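Local coordinates for protein CD1-2 antigen (Gallus gallus, PDB 3DBX) that probably presents lipid antigens to T cells, as other CD1 molecules do, holding the lipid chain in a groove of its MHC class I-like ectodomain, at residues I101-K106 with H164-S169. Sequence-based numbering, arbitrary orientation.
Sequences IHTGCK and HIFSSS
T103 of strand 97-107 meets F166 of helix 156-180 inside the MHC class I-like fold, where an antiparallel sheet forms the floor of the groove and helices lie over it. The strand and helix segments run at 32° to each other, their axes 9.5 Å apart. T103 points its side chain off the floor toward the helix. With CG2 anti to the backbone N, the methyl reaches the edge of the F166 ring close to its plane, 3.5 Å from CZ, while OG1 is turned beside the backbone N. A beta-branched residue suits an extended strand, and this one also touches the bound palmitic acid, which places the contact beside the lipid chain. G104 takes part through its backbone alone, since any side chain here would be directed away from the helix; its carbonyl O lies obliquely 3.8 Å from CE1 of F166. C105 again faces the helix, and its small thiol fits close to the helix backbone: SG, anti to its own N (chi1 -176°), stands 4.2 Å from F166 O, a buried carbonyl with no hydrogen-bond partner in the model. The same side chain packs on F170, P171 and I174 farther along the helix. F166 suits its place because a long, flat, apolar group can span from helix to floor, touching S115 and V117 of the adjacent strand. On one face, CG2 of I165 sits over the ring centre, 4.1 Å above its plane.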
loop_
_atom_site.group_PDB
_atom_site.type_symbol
_atom_site.label_atom_id
_atom_site.label_comp_id
_atom_site.label_asym_id
_atom_site.label_seq_id
_atom_site.Cartn_x
_atom_site.Cartn_y
_atom_site.Cartn_z
ATOM N N ILE A 101 -8.576 11.094 -3.053
ATOM C CA ILE A 101 -9.915 10.488 -3.082
ATOM C C ILE A 101 -9.806 8.981 -2.904
ATOM O O ILE A 101 -9.150 8.307 -3.696
ATOM C CB ILE A 101 -10.685 10.788 -4.419
ATOM C CG1 ILE A 101 -10.886 12.292 -4.632
ATOM C CG2 ILE A 101 -12.061 10.102 -4.434
ATOM C CD1 ILE A 101 -9.849 12.941 -5.533
ATOM N N HIS A 102 -10.441 8.454 -1.863
ATOM C CA HIS A 102 -10.415 7.024 -1.601
ATOM C C HIS A 102 -11.848 6.528 -1.621
ATOM O O HIS A 102 -12.673 6.982 -0.846
ATOM C CB HIS A 102 -9.732 6.735 -0.261
ATOM C CG HIS A 102 -9.657 5.279 0.078
ATOM N ND1 HIS A 102 -9.514 4.829 1.370
ATOM C CD2 HIS A 102 -9.695 4.170 -0.708
ATOM C CE1 HIS A 102 -9.469 3.504 1.372
ATOM N NE2 HIS A 102 -9.593 3.077 0.125
ATOM N N THR A 103 -12.118 5.602 -2.542
ATOM C CA THR A 103 -13.416 4.997 -2.721
ATOM C C THR A 103 -13.293 3.471 -2.563
ATOM O O THR A 103 -12.252 2.891 -2.891
ATOM C CB THR A 103 -13.934 5.317 -4.145
ATOM O OG1 THR A 103 -13.965 6.738 -4.338
ATOM C CG2 THR A 103 -15.309 4.767 -4.361
ATOM N N GLY A 104 -14.360 2.821 -2.092
ATOM C CA GLY A 104 -14.394 1.364 -1.997
ATOM C C GLY A 104 -15.778 0.762 -2.127
ATOM O O GLY A 104 -16.773 1.415 -1.835
ATOM N N CYS A 105 -15.811 -0.498 -2.563
ATOM C CA CYS A 105 -17.026 -1.313 -2.646
ATOM C C CYS A 105 -16.637 -2.748 -2.277
ATOM O O CYS A 105 -15.820 -3.376 -2.975
ATOM C CB CYS A 105 -17.603 -1.275 -4.073
ATOM S SG CYS A 105 -19.178 -2.139 -4.328
ATOM N N LYS A 106 -17.191 -3.245 -1.177
ATOM C CA LYS A 106 -16.995 -4.629 -0.747
ATOM C C LYS A 106 -18.302 -5.389 -0.906
ATOM O O LYS A 106 -19.362 -4.861 -0.566
ATOM C CB LYS A 106 -16.570 -4.666 0.723
ATOM C CG LYS A 106 -15.902 -5.963 1.185
ATOM C CD LYS A 106 -15.181 -5.752 2.521
ATOM C CE LYS A 106 -13.768 -6.365 2.512
ATOM N NZ LYS A 106 -12.847 -5.775 3.550
ATOM N N HIS A 164 -26.312 4.819 -7.975
ATOM C CA HIS A 164 -26.256 3.841 -9.063
ATOM C C HIS A 164 -24.897 3.148 -9.172
ATOM O O HIS A 164 -24.826 1.933 -9.384
ATOM C CB HIS A 164 -26.578 4.492 -10.402
ATOM C CG HIS A 164 -26.591 3.519 -11.538
ATOM N ND1 HIS A 164 -25.549 3.415 -12.440
ATOM C CD2 HIS A 164 -27.501 2.576 -11.893
ATOM C CE1 HIS A 164 -25.829 2.466 -13.317
ATOM N NE2 HIS A 164 -27.004 1.938 -13.004
ATOM N N ILE A 165 -23.834 3.938 -9.032
ATOM C CA ILE A 165 -22.464 3.455 -9.137
ATOM C C ILE A 165 -22.216 2.322 -8.149
ATOM O O ILE A 165 -21.755 1.248 -8.532
ATOM C CB ILE A 165 -21.474 4.608 -8.889
ATOM C CG1 ILE A 165 -21.302 5.473 -10.144
ATOM C CG2 ILE A 165 -20.142 4.099 -8.464
ATOM C CD1 ILE A 165 -20.116 6.479 -10.002
ATOM N N PHE A 166 -22.552 2.566 -6.886
ATOM C CA PHE A 166 -22.261 1.630 -5.801
ATOM C C PHE A 166 -23.257 0.486 -5.681
ATOM O O PHE A 166 -22.934 -0.547 -5.098
ATOM C CB PHE A 166 -22.144 2.367 -4.457
ATOM C CG PHE A 166 -20.956 3.276 -4.374
ATOM C CD1 PHE A 166 -19.662 2.762 -4.432
ATOM C CD2 PHE A 166 -21.127 4.645 -4.235
ATOM C CE1 PHE A 166 -18.561 3.592 -4.371
ATOM C CE2 PHE A 166 -20.045 5.490 -4.173
ATOM C CZ PHE A 166 -18.752 4.970 -4.245
ATOM N N SER A 167 -24.462 0.671 -6.220
ATOM C CA SER A 167 -25.517 -0.363 -6.173
ATOM C C SER A 167 -25.518 -1.289 -7.383
ATOM O O SER A 167 -25.973 -2.442 -7.295
ATOM C CB SER A 167 -26.912 0.269 -6.065
ATOM O OG SER A 167 -26.955 1.207 -5.017
ATOM N N SER A 168 -25.066 -0.774 -8.521
ATOM C CA SER A 168 -25.203 -1.495 -9.771
ATOM C C SER A 168 -23.877 -1.652 -10.485
ATOM O O SER A 168 -23.465 -2.773 -10.777
ATOM C CB SER A 168 -26.214 -0.793 -10.680
ATOM O OG SER A 168 -26.117 -1.275 -12.010
ATOM N N SER A 169 -23.208 -0.532 -10.745
ATOM C CA SER A 169 -22.051 -0.522 -11.626
ATOM C C SER A 169 -20.864 -1.272 -11.044
ATOM O O SER A 169 -20.343 -2.195 -11.681
ATOM C CB SER A 169 -21.684 0.912 -12.024
ATOM O OG SER A 169 -22.729 1.483 -12.814
#